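Local coordinates for nucleoprotein (Sendai virus, PDB 6M7D) that encapsidates the viral RNA genome as a helical nucleocapsid, one protein per six nucleotides, shielding it from nucleases and presenting it as template for transcription and replication, at residues A[171-175]-A[250-254]; A[302-306]-A[318-324]; A[30-34]-A[96-100]; A[47-51]-A[158-163]; A[234-239]-A[308-312]. All coordinates share one frame; numbering follows the deposited sequence.

How the contacts relate
From the N terminus, contact 3 comes first: strand 33-40 pairs with strand 99-108, closing a loop of 61 residues. Before that loop ends, helix 47-62 has begun contact 4, which reaches on to 158-163, so these two cross. Helix 163-181 follows directly and opens contact 1, closed by helix 249-261. Contact 5 starts within that span, on helix 227-239, and runs to 308-312; it crosses contact 1 and touches it where Leu237 meets Trp175 and Ile254. Contact 2 joins helix 290-305 to 318-324 and crosses contact 5, with Tyr303 against Ala310 and Pro311. Contacts 1, 5 and 2 thus form a continuous path, while contacts 3 and 4 lie toward the periphery.

Contact 1 of 5, residues A[171-175]-A[250-254]; sequences IVQVW and LEKNI
Ile254 lies against the indole of Trp175 and covers one face of it. From CB the side chain divides. CG2, set anti to the backbone N by a chi1 of -78° for CG1, goes over the benzene half: it stands 3.6 Å from the centroid of the six-membered ring and only 4° off the ring normal, a CH-pi contact. CG1 passes over the five-membered half, with Trp175 NE1 and CE2 closest to it. The tip, CD1, ends 3.7 Å from Trp175 NE1 and is 4.2 Å from Ile171 CG2.

A turn earlier, Leu250 takes the other two partners. Its CD2 meets Ile171 CD1 at 3.7 Å, the side chains crossing at about a right angle, and its CD1 lies 3.6 Å from Val172 CG2. That same valine methyl rests on Asn253 CB.

This is near-parallel helix packing in the buried helical core, the segments 14° apart with axes 9.8 Å from each other; the Trp175 side chain lies about 9 Å from that of RNA-binding Tyr260. Helix 68-80 packs on Ile171 and Trp175 through Leu79, Phe199 of helix 188-202 covers Val172 and Asn253, and Leu237 of helix 227-239 lies against both Trp175 and Ile254.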
# COMPACT_ATOMS: atom_id res chain seq x y z
N ILE A 171 -14.18 -5.02 2.87
CA ILE A 171 -13.33 -4.63 1.75
C ILE A 171 -12.26 -3.64 2.20
O ILE A 171 -11.09 -3.74 1.79
CB ILE A 171 -14.19 -4.09 0.61
CG1 ILE A 171 -15.05 -5.21 0.04
CG2 ILE A 171 -13.34 -3.47 -0.47
CD1 ILE A 171 -16.03 -4.77 -0.98
N VAL A 172 -12.63 -2.69 3.05
CA VAL A 172 -11.67 -1.76 3.62
C VAL A 172 -10.59 -2.51 4.36
O VAL A 172 -9.42 -2.13 4.32
CB VAL A 172 -12.40 -0.76 4.53
CG1 VAL A 172 -11.49 -0.24 5.62
CG2 VAL A 172 -12.91 0.37 3.72
N GLN A 173 -10.95 -3.60 5.03
CA GLN A 173 -9.93 -4.35 5.75
C GLN A 173 -9.01 -5.10 4.81
O GLN A 173 -7.82 -5.25 5.09
CB GLN A 173 -10.59 -5.30 6.73
CG GLN A 173 -11.22 -4.60 7.89
CD GLN A 173 -11.74 -5.57 8.90
OE1 GLN A 173 -11.05 -5.90 9.85
NE2 GLN A 173 -12.95 -6.04 8.69
N VAL A 174 -9.53 -5.59 3.69
CA VAL A 174 -8.66 -6.19 2.68
C VAL A 174 -7.65 -5.17 2.18
O VAL A 174 -6.45 -5.45 2.04
CB VAL A 174 -9.50 -6.78 1.53
CG1 VAL A 174 -8.61 -7.30 0.43
CG2 VAL A 174 -10.40 -7.87 2.05
N TRP A 175 -8.10 -3.94 1.94
CA TRP A 175 -7.19 -2.89 1.52
C TRP A 175 -6.17 -2.55 2.61
O TRP A 175 -4.99 -2.29 2.32
CB TRP A 175 -7.99 -1.66 1.10
CG TRP A 175 -8.68 -1.83 -0.20
CD1 TRP A 175 -9.84 -2.49 -0.42
CD2 TRP A 175 -8.25 -1.33 -1.46
NE1 TRP A 175 -10.17 -2.44 -1.74
CE2 TRP A 175 -9.21 -1.73 -2.41
CE3 TRP A 175 -7.16 -0.59 -1.88
CZ2 TRP A 175 -9.10 -1.41 -3.74
CZ3 TRP A 175 -7.06 -0.27 -3.21
CH2 TRP A 175 -8.02 -0.67 -4.12
N LEU A 250 -17.41 3.49 0.66
CA LEU A 250 -16.37 2.50 0.45
C LEU A 250 -15.25 3.05 -0.42
O LEU A 250 -14.07 2.81 -0.14
CB LEU A 250 -16.96 1.25 -0.17
CG LEU A 250 -16.07 0.03 -0.31
CD1 LEU A 250 -15.13 -0.11 0.88
CD2 LEU A 250 -16.93 -1.19 -0.43
N GLU A 251 -15.58 3.79 -1.47
CA GLU A 251 -14.54 4.36 -2.32
C GLU A 251 -13.75 5.43 -1.58
O GLU A 251 -12.53 5.53 -1.75
CB GLU A 251 -15.15 4.92 -3.59
CG GLU A 251 -15.91 3.91 -4.41
CD GLU A 251 -16.64 4.53 -5.58
OE1 GLU A 251 -16.34 5.69 -5.91
OE2 GLU A 251 -17.52 3.87 -6.15
N LYS A 252 -14.42 6.22 -0.74
CA LYS A 252 -13.72 7.18 0.10
C LYS A 252 -12.75 6.49 1.04
O LYS A 252 -11.60 6.92 1.19
CB LYS A 252 -14.72 8.01 0.90
CG LYS A 252 -15.41 9.13 0.14
CD LYS A 252 -16.61 9.61 0.93
CE LYS A 252 -17.36 10.71 0.23
NZ LYS A 252 -16.74 12.04 0.45
N ASN A 253 -13.19 5.41 1.68
CA ASN A 253 -12.32 4.70 2.60
C ASN A 253 -11.19 3.98 1.88
O ASN A 253 -10.09 3.86 2.42
CB ASN A 253 -13.14 3.72 3.42
CG ASN A 253 -14.08 4.39 4.36
OD1 ASN A 253 -13.77 5.44 4.90
ND2 ASN A 253 -15.23 3.79 4.57
N ILE A 254 -11.46 3.49 0.67
CA ILE A 254 -10.41 2.89 -0.14
C ILE A 254 -9.38 3.93 -0.52
O ILE A 254 -8.18 3.64 -0.57
CB ILE A 254 -11.04 2.22 -1.38
CG1 ILE A 254 -11.65 0.87 -1.00
CG2 ILE A 254 -10.02 2.03 -2.48
CD1 ILE A 254 -12.57 0.33 -2.04

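Contact 2 of 5, residues A[302-306]-A[318-324]; sequences TYLSK and DPVHGEF
Lys306 and Asp318 approach from opposite directions and form the polar link of this contact, a salt bridge whose NZ-to-OD2 hydrogen bond is weak at 3.4 Å. The lysine chain bends at chi2 and chi3 to bring NZ there. The other carboxylate oxygen, Asp318 OD1, takes a weak bond from Val320 N, two residues on.

The backbone of Asp318 is used as well: its O accepts from both His321 N and His321 ND1, the latter at 2.7 Å and in the carbonyl plane. His321 also packs on a sugar of the bound RNA. On the helix, Thr302 O likewise has two donors, Lys306 N and Ser305 OG at 3.1 Å, reaching it from the same face. Thr302 OG1 turns back to Ser298 O, and the methyl faces the partner segment. That methyl, CG2, sits 3.6 Å from Phe324 CZ at the ring edge and also meets Val320 CB. Tyr303 CB is 3.8 Å from Phe324 CE2, while Phe324 O is bonded to Tyr329 OH.

Phe324 is further held by Phe269, edge-to-face, and by Leu299 of helix 290-305. The contact thus lays the loop leading to helix 330-343 along the C-terminal part of helix 290-305.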
# COMPACT_ATOMS: atom_id res chain seq x y z
N THR A 302 11.74 10.76 -12.79
CA THR A 302 11.21 9.41 -13.11
C THR A 302 9.89 9.20 -12.35
O THR A 302 8.94 8.69 -12.96
CB THR A 302 12.21 8.32 -12.72
OG1 THR A 302 13.40 8.52 -13.49
CG2 THR A 302 11.69 6.92 -12.93
N TYR A 303 9.85 9.61 -11.09
CA TYR A 303 8.65 9.48 -10.27
C TYR A 303 7.55 10.40 -10.77
O TYR A 303 6.41 9.97 -10.96
CB TYR A 303 9.01 9.79 -8.82
CG TYR A 303 7.92 9.58 -7.82
CD1 TYR A 303 7.85 8.42 -7.06
CD2 TYR A 303 6.96 10.56 -7.60
CE1 TYR A 303 6.85 8.24 -6.15
CE2 TYR A 303 5.97 10.38 -6.70
CZ TYR A 303 5.91 9.23 -5.97
OH TYR A 303 4.91 9.07 -5.06
N LEU A 304 7.86 11.67 -11.01
CA LEU A 304 6.85 12.61 -11.46
C LEU A 304 6.39 12.33 -12.88
O LEU A 304 5.31 12.79 -13.27
CB LEU A 304 7.37 14.04 -11.35
CG LEU A 304 7.52 14.55 -9.92
CD1 LEU A 304 7.76 16.03 -9.92
CD2 LEU A 304 6.31 14.20 -9.09
N SER A 305 7.17 11.60 -13.66
CA SER A 305 6.73 11.17 -14.97
C SER A 305 5.83 9.96 -14.90
O SER A 305 4.96 9.78 -15.76
CB SER A 305 7.95 10.86 -15.84
OG SER A 305 8.22 9.47 -15.83
N LYS A 306 6.01 9.11 -13.89
CA LYS A 306 5.14 7.95 -13.73
C LYS A 306 3.71 8.32 -13.37
O LYS A 306 2.85 7.44 -13.36
CB LYS A 306 5.71 7.01 -12.68
CG LYS A 306 6.85 6.15 -13.17
CD LYS A 306 6.33 5.06 -14.07
CE LYS A 306 5.24 4.26 -13.39
NZ LYS A 306 4.53 3.36 -14.34
N ASP A 318 7.34 -2.53 -10.48
CA ASP A 318 7.53 -1.80 -11.72
C ASP A 318 8.98 -1.91 -12.20
O ASP A 318 9.90 -2.05 -11.39
CB ASP A 318 7.17 -0.33 -11.51
CG ASP A 318 6.82 0.38 -12.78
OD1 ASP A 318 7.72 0.97 -13.41
OD2 ASP A 318 5.63 0.37 -13.15
N PRO A 319 9.21 -1.87 -13.51
CA PRO A 319 10.59 -1.92 -14.01
C PRO A 319 11.50 -0.86 -13.40
O PRO A 319 12.61 -1.20 -12.97
CB PRO A 319 10.41 -1.71 -15.52
CG PRO A 319 9.09 -2.29 -15.80
CD PRO A 319 8.24 -2.02 -14.61
N VAL A 320 11.07 0.40 -13.33
CA VAL A 320 11.91 1.47 -12.79
C VAL A 320 12.00 1.47 -11.28
O VAL A 320 12.69 2.32 -10.72
CB VAL A 320 11.42 2.87 -13.19
CG1 VAL A 320 11.29 3.00 -14.68
CG2 VAL A 320 10.11 3.18 -12.50
N HIS A 321 11.32 0.55 -10.60
CA HIS A 321 11.22 0.65 -9.15
C HIS A 321 12.54 0.32 -8.47
O HIS A 321 12.79 0.79 -7.35
CB HIS A 321 10.12 -0.25 -8.63
CG HIS A 321 10.59 -1.58 -8.13
ND1 HIS A 321 11.02 -2.58 -8.97
CD2 HIS A 321 10.71 -2.07 -6.87
CE1 HIS A 321 11.39 -3.62 -8.25
NE2 HIS A 321 11.20 -3.34 -6.98
N GLY A 322 13.39 -0.48 -9.11
CA GLY A 322 14.66 -0.84 -8.51
C GLY A 322 15.68 0.26 -8.53
O GLY A 322 16.69 0.17 -7.83
N GLU A 323 15.44 1.30 -9.33
CA GLU A 323 16.32 2.45 -9.37
C GLU A 323 16.04 3.44 -8.25
O GLU A 323 16.86 4.33 -8.01
CB GLU A 323 16.20 3.16 -10.72
CG GLU A 323 17.03 2.50 -11.81
CD GLU A 323 18.35 1.95 -11.29
OE1 GLU A 323 18.53 0.72 -11.30
OE2 GLU A 323 19.22 2.75 -10.87
N PHE A 324 14.91 3.31 -7.58
CA PHE A 324 14.60 4.09 -6.40
C PHE A 324 15.15 3.44 -5.15
O PHE A 324 14.96 3.97 -4.05
CB PHE A 324 13.09 4.29 -6.27
CG PHE A 324 12.51 5.14 -7.35
CD1 PHE A 324 12.25 4.61 -8.60
CD2 PHE A 324 12.22 6.46 -7.12
CE1 PHE A 324 11.72 5.39 -9.59
CE2 PHE A 324 11.70 7.24 -8.11
CZ PHE A 324 11.45 6.70 -9.34

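Contact 3 of 5, residues A[30-34]-A[96-100]; sequences GQRST and NADVK
Arg32 lays its side chain over the turn and first strand residues of 96-100 and has more surface buried here than any other residue of the two segments. Its CG sits between the backbone N and the carbonyl carbon (chi1 51°), and a bend at chi3 folds the guanidinium over the 96-100 backbone. One face of that group lies above Val99 O, which is 3.7 Å from Arg32 CZ, while Ala97 CA is at its edge. Arg32 CD lies 3.8 Å from Lys100 CB, the two side chains crossing at about a right angle.

Lys100 is next in buried area. Its backbone N donates to Ser33 O at 2.8 Å with a fairly straight N-H...O angle of 164°. Beyond CB, its chain runs beside Thr34 and in the same direction, with CE 3.7 Å from Thr34 OG1.

On the other face of the sheet Ser33 CB meets Val99 CG1 at 3.7 Å, and Val99 also packs on Ser228 of helix 227-239. Ser33 pairs with Val99 and Thr34 with Lys100 in parallel register, and Lys100 bonds onward to Val35: this is the start of the parallel strand pair 33-40 and 99-108 in a mixed four-stranded sheet.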
# COMPACT_ATOMS: atom_id res chain seq x y z
N GLY A 30 2.56 -13.93 -22.28
CA GLY A 30 3.22 -14.93 -21.47
C GLY A 30 2.25 -15.92 -20.86
O GLY A 30 1.10 -16.04 -21.26
N GLN A 31 2.75 -16.65 -19.87
CA GLN A 31 1.92 -17.63 -19.18
C GLN A 31 1.03 -16.94 -18.16
O GLN A 31 1.46 -16.05 -17.42
CB GLN A 31 2.80 -18.68 -18.50
CG GLN A 31 3.68 -19.43 -19.46
CD GLN A 31 2.90 -20.06 -20.59
OE1 GLN A 31 1.85 -20.66 -20.37
NE2 GLN A 31 3.41 -19.93 -21.81
N ARG A 32 -0.23 -17.36 -18.12
CA ARG A 32 -1.20 -16.77 -17.21
C ARG A 32 -2.12 -17.85 -16.67
O ARG A 32 -2.55 -18.74 -17.42
CB ARG A 32 -2.03 -15.68 -17.90
CG ARG A 32 -2.64 -16.10 -19.20
CD ARG A 32 -3.82 -15.23 -19.56
NE ARG A 32 -3.52 -13.82 -19.40
CZ ARG A 32 -4.29 -12.84 -19.87
NH1 ARG A 32 -5.39 -13.13 -20.54
NH2 ARG A 32 -3.94 -11.57 -19.69
N SER A 33 -2.40 -17.78 -15.38
CA SER A 33 -3.38 -18.67 -14.79
C SER A 33 -4.79 -18.20 -15.12
O SER A 33 -5.03 -17.01 -15.31
CB SER A 33 -3.19 -18.75 -13.27
OG SER A 33 -2.06 -19.52 -12.93
N THR A 34 -5.71 -19.14 -15.18
CA THR A 34 -7.12 -18.84 -15.39
C THR A 34 -7.80 -18.87 -14.02
O THR A 34 -7.75 -19.88 -13.31
CB THR A 34 -7.76 -19.81 -16.38
OG1 THR A 34 -9.15 -19.54 -16.49
CG2 THR A 34 -7.53 -21.27 -15.97
N ASN A 96 -4.88 -7.40 -16.86
CA ASN A 96 -3.46 -7.70 -16.52
C ASN A 96 -3.02 -8.94 -17.31
O ASN A 96 -3.90 -9.70 -17.74
CB ASN A 96 -3.26 -7.88 -15.02
CG ASN A 96 -3.89 -9.15 -14.49
OD1 ASN A 96 -3.47 -9.68 -13.47
ND2 ASN A 96 -4.91 -9.64 -15.18
N ALA A 97 -1.71 -9.11 -17.51
CA ALA A 97 -1.19 -10.29 -18.24
C ALA A 97 -0.92 -11.44 -17.27
O ALA A 97 -0.63 -12.56 -17.73
CB ALA A 97 0.06 -9.91 -19.01
N ASP A 98 -1.00 -11.15 -15.96
CA ASP A 98 -0.73 -12.16 -14.90
C ASP A 98 -1.77 -13.29 -14.93
O ASP A 98 -1.36 -14.46 -14.82
CB ASP A 98 -0.65 -11.49 -13.52
CG ASP A 98 0.72 -10.92 -13.22
OD1 ASP A 98 0.78 -9.76 -12.76
OD2 ASP A 98 1.71 -11.63 -13.46
N VAL A 99 -3.06 -12.96 -15.12
CA VAL A 99 -4.12 -14.02 -15.10
C VAL A 99 -5.31 -13.63 -15.98
O VAL A 99 -5.43 -12.44 -16.33
CB VAL A 99 -4.60 -14.30 -13.66
CG1 VAL A 99 -3.63 -15.14 -12.85
CG2 VAL A 99 -4.97 -13.02 -12.92
N LYS A 100 -6.12 -14.63 -16.33
CA LYS A 100 -7.35 -14.45 -17.08
C LYS A 100 -8.52 -14.72 -16.15
O LYS A 100 -8.63 -15.82 -15.60
CB LYS A 100 -7.41 -15.38 -18.29
CG LYS A 100 -8.48 -15.01 -19.29
CD LYS A 100 -8.83 -16.18 -20.18
CE LYS A 100 -9.50 -17.29 -19.40
NZ LYS A 100 -10.05 -18.34 -20.29

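Contact 4 of 5, residues A[47-51]-A[158-163]; sequences DADKL and LQIYGY
A chi1 of 158° turns the Tyr163 ring away from its own backbone N and lays one face against Lys50. The lysine has CG beside its backbone N and is extended from there, so its methylenes lie over the ring at about a right angle to the tyrosine side chain. Lys50 CB is 3.7 Å from the ring centroid, 22° off the normal, a CH-pi contact over the face; further out, Lys50 CD is 3.7 Å from Tyr163 CE2.

Asp47 packs beside the root of the same ring, with CG 3.3 Å from Tyr163 CB and its carboxylate plane turned 36° from the ring. No hydrogen bond joins the two segments, so the contact rests on packing.

Leu158 fills the other half with its two methyls: CD2 sits on Ala48, 4.0 Å from that residue's CB, and CD1 reaches Leu51 CD2 at 3.9 Å as the leucines slide past each other in opposite directions.

Leu51 continues inward to Cys166 and Ile170 of helix 163-181. The first turn of helix 47-62 thus meets the break between two consecutive helices: the end of helix 154-160, Tyr161 leaving helical geometry, and Gly162 at the N-cap position of helix 163-181.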
# COMPACT_ATOMS: atom_id res chain seq x y z
N ASP A 47 -29.78 -8.90 1.35
CA ASP A 47 -28.56 -8.32 1.98
C ASP A 47 -27.86 -9.39 2.82
O ASP A 47 -26.61 -9.37 2.87
CB ASP A 47 -28.86 -7.04 2.76
CG ASP A 47 -28.97 -5.81 1.87
OD1 ASP A 47 -28.79 -5.96 0.65
OD2 ASP A 47 -29.21 -4.71 2.42
N ALA A 48 -28.63 -10.22 3.53
CA ALA A 48 -28.07 -11.30 4.37
C ALA A 48 -27.34 -12.30 3.47
O ALA A 48 -26.22 -12.72 3.83
CB ALA A 48 -29.17 -11.96 5.16
N ASP A 49 -27.96 -12.65 2.34
CA ASP A 49 -27.36 -13.60 1.37
C ASP A 49 -26.08 -12.98 0.80
O ASP A 49 -25.07 -13.70 0.71
CB ASP A 49 -28.34 -13.93 0.24
CG ASP A 49 -29.62 -14.60 0.73
OD1 ASP A 49 -30.51 -14.84 -0.11
OD2 ASP A 49 -29.70 -14.88 1.94
N LYS A 50 -26.12 -11.68 0.50
CA LYS A 50 -24.95 -10.96 -0.07
C LYS A 50 -23.80 -10.98 0.94
O LYS A 50 -22.65 -11.21 0.52
CB LYS A 50 -25.36 -9.53 -0.45
CG LYS A 50 -26.35 -9.44 -1.60
CD LYS A 50 -26.76 -8.02 -1.94
CE LYS A 50 -27.72 -7.94 -3.10
NZ LYS A 50 -28.12 -6.54 -3.39
N LEU A 51 -24.10 -10.78 2.23
CA LEU A 51 -23.06 -10.81 3.25
C LEU A 51 -22.54 -12.22 3.46
O LEU A 51 -21.34 -12.42 3.71
CB LEU A 51 -23.58 -10.23 4.56
CG LEU A 51 -22.46 -9.94 5.57
CD1 LEU A 51 -21.58 -8.81 5.06
CD2 LEU A 51 -23.03 -9.61 6.93
N LEU A 158 -26.11 -5.87 10.37
CA LEU A 158 -26.51 -5.79 8.97
C LEU A 158 -27.92 -5.25 8.82
O LEU A 158 -28.24 -4.61 7.81
CB LEU A 158 -26.40 -7.16 8.32
CG LEU A 158 -26.95 -7.32 6.91
CD1 LEU A 158 -25.85 -7.11 5.88
CD2 LEU A 158 -27.58 -8.68 6.76
N GLN A 159 -28.79 -5.49 9.80
CA GLN A 159 -30.13 -4.91 9.73
C GLN A 159 -30.12 -3.47 10.25
O GLN A 159 -31.01 -2.69 9.91
CB GLN A 159 -31.13 -5.77 10.50
CG GLN A 159 -30.80 -5.98 11.96
CD GLN A 159 -31.72 -5.21 12.88
OE1 GLN A 159 -32.72 -4.64 12.45
NE2 GLN A 159 -31.38 -5.19 14.17
N ILE A 160 -29.13 -3.11 11.05
CA ILE A 160 -29.02 -1.74 11.54
C ILE A 160 -28.21 -0.89 10.57
O ILE A 160 -28.71 0.09 10.01
CB ILE A 160 -28.41 -1.71 12.95
CG1 ILE A 160 -29.44 -2.20 13.97
CG2 ILE A 160 -27.94 -0.32 13.31
CD1 ILE A 160 -30.84 -1.72 13.69
N TYR A 161 -26.95 -1.25 10.36
CA TYR A 161 -26.15 -0.66 9.31
C TYR A 161 -26.31 -1.50 8.05
O TYR A 161 -26.32 -2.72 8.11
CB TYR A 161 -24.68 -0.60 9.72
CG TYR A 161 -24.48 -0.04 11.10
CD1 TYR A 161 -24.48 -0.86 12.21
CD2 TYR A 161 -24.30 1.32 11.29
CE1 TYR A 161 -24.31 -0.35 13.47
CE2 TYR A 161 -24.13 1.84 12.55
CZ TYR A 161 -24.13 1.01 13.63
OH TYR A 161 -23.96 1.53 14.89
N GLY A 162 -26.47 -0.83 6.92
CA GLY A 162 -26.79 -1.53 5.70
C GLY A 162 -25.76 -2.57 5.33
O GLY A 162 -24.69 -2.70 5.92
N TYR A 163 -26.11 -3.36 4.32
CA TYR A 163 -25.11 -4.22 3.70
C TYR A 163 -23.97 -3.44 3.07
O TYR A 163 -22.83 -3.94 3.10
CB TYR A 163 -25.79 -5.13 2.67
CG TYR A 163 -24.87 -5.69 1.61
CD1 TYR A 163 -23.95 -6.67 1.92
CD2 TYR A 163 -24.94 -5.23 0.31
CE1 TYR A 163 -23.12 -7.18 0.96
CE2 TYR A 163 -24.11 -5.73 -0.65
CZ TYR A 163 -23.20 -6.71 -0.33
OH TYR A 163 -22.38 -7.21 -1.30

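Contact 5 of 5, residues A[234-239]-A[308-312]; sequences VETLVT and PRAPF
Phe312 inserts its ring among three side chains on one side of helix 227-239. Val234 CG1 lies 3.7 Å from Phe312 CG, close to the root of the ring, and the valine's other methyl touches Phe312 CB and CG. Farther along, Val238 CG2 meets Phe312 CE2, also at 3.7 Å, while Leu237 CD1 approaches Phe312 CE1 more loosely at 4.1 Å. Pro311 CB covers one face of the ring over its centre, while the helix side chains come to it obliquely.

Val238 carries the packing outward. Its CG1 is 3.9 Å from Pro308 CB, and its CG2 is 3.7 Å from Arg309 CG, the arginine side chain passing at about a right angle. Residues 308-311 belong to a 3-10 segment, with Phe312 N bonded to Arg309 O, in the connection between helices 290-305 and 330-343; this segment docks on the last two turns of helix 227-239 in the helical part of the fold.

At the edge, the extended Arg309 chain reaches Glu235, whose side chain starts away from the 3-10 segment and bends back at chi2 (60°), and the two form a salt bridge. Arg309 NH2 donates to the syn lone pair of Glu235 OE2 at 3.1 Å, in the guanidinium plane and nearly straight at 168°. The two flat groups are turned 41° apart. Thr239 CG2 packs beside Arg309 NH2, and Thr239 OG1 is bonded back to Glu235 O within the helix.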
# COMPACT_ATOMS: atom_id res chain seq x y z
N VAL A 234 -4.36 -1.44 -7.13
CA VAL A 234 -3.62 -0.19 -7.50
C VAL A 234 -4.39 0.48 -8.64
O VAL A 234 -4.53 1.72 -8.60
CB VAL A 234 -2.17 -0.51 -7.90
CG1 VAL A 234 -1.53 0.64 -8.66
CG2 VAL A 234 -1.32 -0.89 -6.70
N GLU A 235 -4.89 -0.31 -9.58
CA GLU A 235 -5.66 0.22 -10.74
C GLU A 235 -6.94 0.90 -10.24
O GLU A 235 -7.26 1.99 -10.74
CB GLU A 235 -6.01 -0.93 -11.70
CG GLU A 235 -6.59 -0.45 -13.01
CD GLU A 235 -5.68 0.47 -13.81
OE1 GLU A 235 -4.56 0.74 -13.33
OE2 GLU A 235 -6.09 0.91 -14.90
N THR A 236 -7.61 0.29 -9.26
CA THR A 236 -8.86 0.86 -8.70
C THR A 236 -8.55 2.22 -8.06
O THR A 236 -9.31 3.17 -8.28
CB THR A 236 -9.43 -0.06 -7.61
OG1 THR A 236 -9.62 -1.36 -8.16
CG2 THR A 236 -10.73 0.45 -7.03
N LEU A 237 -7.44 2.29 -7.32
CA LEU A 237 -6.99 3.53 -6.64
C LEU A 237 -6.65 4.62 -7.66
O LEU A 237 -7.04 5.78 -7.43
CB LEU A 237 -5.76 3.21 -5.78
CG LEU A 237 -6.05 2.71 -4.37
CD1 LEU A 237 -4.77 2.28 -3.68
CD2 LEU A 237 -6.76 3.79 -3.56
N VAL A 238 -5.99 4.25 -8.76
CA VAL A 238 -5.54 5.26 -9.71
C VAL A 238 -6.69 5.73 -10.60
O VAL A 238 -6.88 6.93 -10.82
CB VAL A 238 -4.37 4.71 -10.54
CG1 VAL A 238 -4.07 5.63 -11.70
CG2 VAL A 238 -3.16 4.56 -9.67
N THR A 239 -7.47 4.79 -11.13
CA THR A 239 -8.50 5.13 -12.10
C THR A 239 -9.81 5.57 -11.46
O THR A 239 -10.70 6.02 -12.18
CB THR A 239 -8.77 3.94 -13.02
OG1 THR A 239 -9.12 2.79 -12.25
CG2 THR A 239 -7.54 3.63 -13.85
N PRO A 308 0.16 9.23 -11.62
CA PRO A 308 -0.53 8.75 -10.42
C PRO A 308 -0.16 7.34 -10.01
O PRO A 308 -0.49 6.94 -8.89
CB PRO A 308 -2.01 8.83 -10.80
CG PRO A 308 -2.06 9.66 -12.01
CD PRO A 308 -0.78 9.45 -12.73
N ARG A 309 0.50 6.58 -10.87
CA ARG A 309 0.98 5.25 -10.52
C ARG A 309 2.38 5.26 -9.95
O ARG A 309 2.91 4.20 -9.62
CB ARG A 309 0.95 4.34 -11.74
CG ARG A 309 -0.43 3.91 -12.15
CD ARG A 309 -0.41 3.43 -13.57
NE ARG A 309 -1.70 3.65 -14.20
CZ ARG A 309 -2.62 2.71 -14.35
NH1 ARG A 309 -2.38 1.48 -13.92
NH2 ARG A 309 -3.77 3.00 -14.93
N ALA A 310 3.00 6.43 -9.85
CA ALA A 310 4.31 6.53 -9.22
C ALA A 310 4.33 6.07 -7.77
O ALA A 310 5.34 5.47 -7.36
CB ALA A 310 4.82 7.96 -9.34
N PRO A 311 3.31 6.31 -6.95
CA PRO A 311 3.35 5.81 -5.57
C PRO A 311 3.31 4.30 -5.46
O PRO A 311 3.49 3.79 -4.35
CB PRO A 311 2.10 6.42 -4.95
CG PRO A 311 1.87 7.62 -5.72
CD PRO A 311 2.22 7.29 -7.10
N PHE A 312 3.10 3.57 -6.54
CA PHE A 312 2.90 2.13 -6.45
C PHE A 312 3.92 1.36 -7.26
O PHE A 312 3.73 0.16 -7.48
CB PHE A 312 1.48 1.76 -6.89
CG PHE A 312 0.44 2.66 -6.33
CD1 PHE A 312 0.05 2.54 -5.02
CD2 PHE A 312 -0.11 3.65 -7.10
CE1 PHE A 312 -0.88 3.38 -4.50
CE2 PHE A 312 -1.05 4.49 -6.58
CZ PHE A 312 -1.43 4.35 -5.28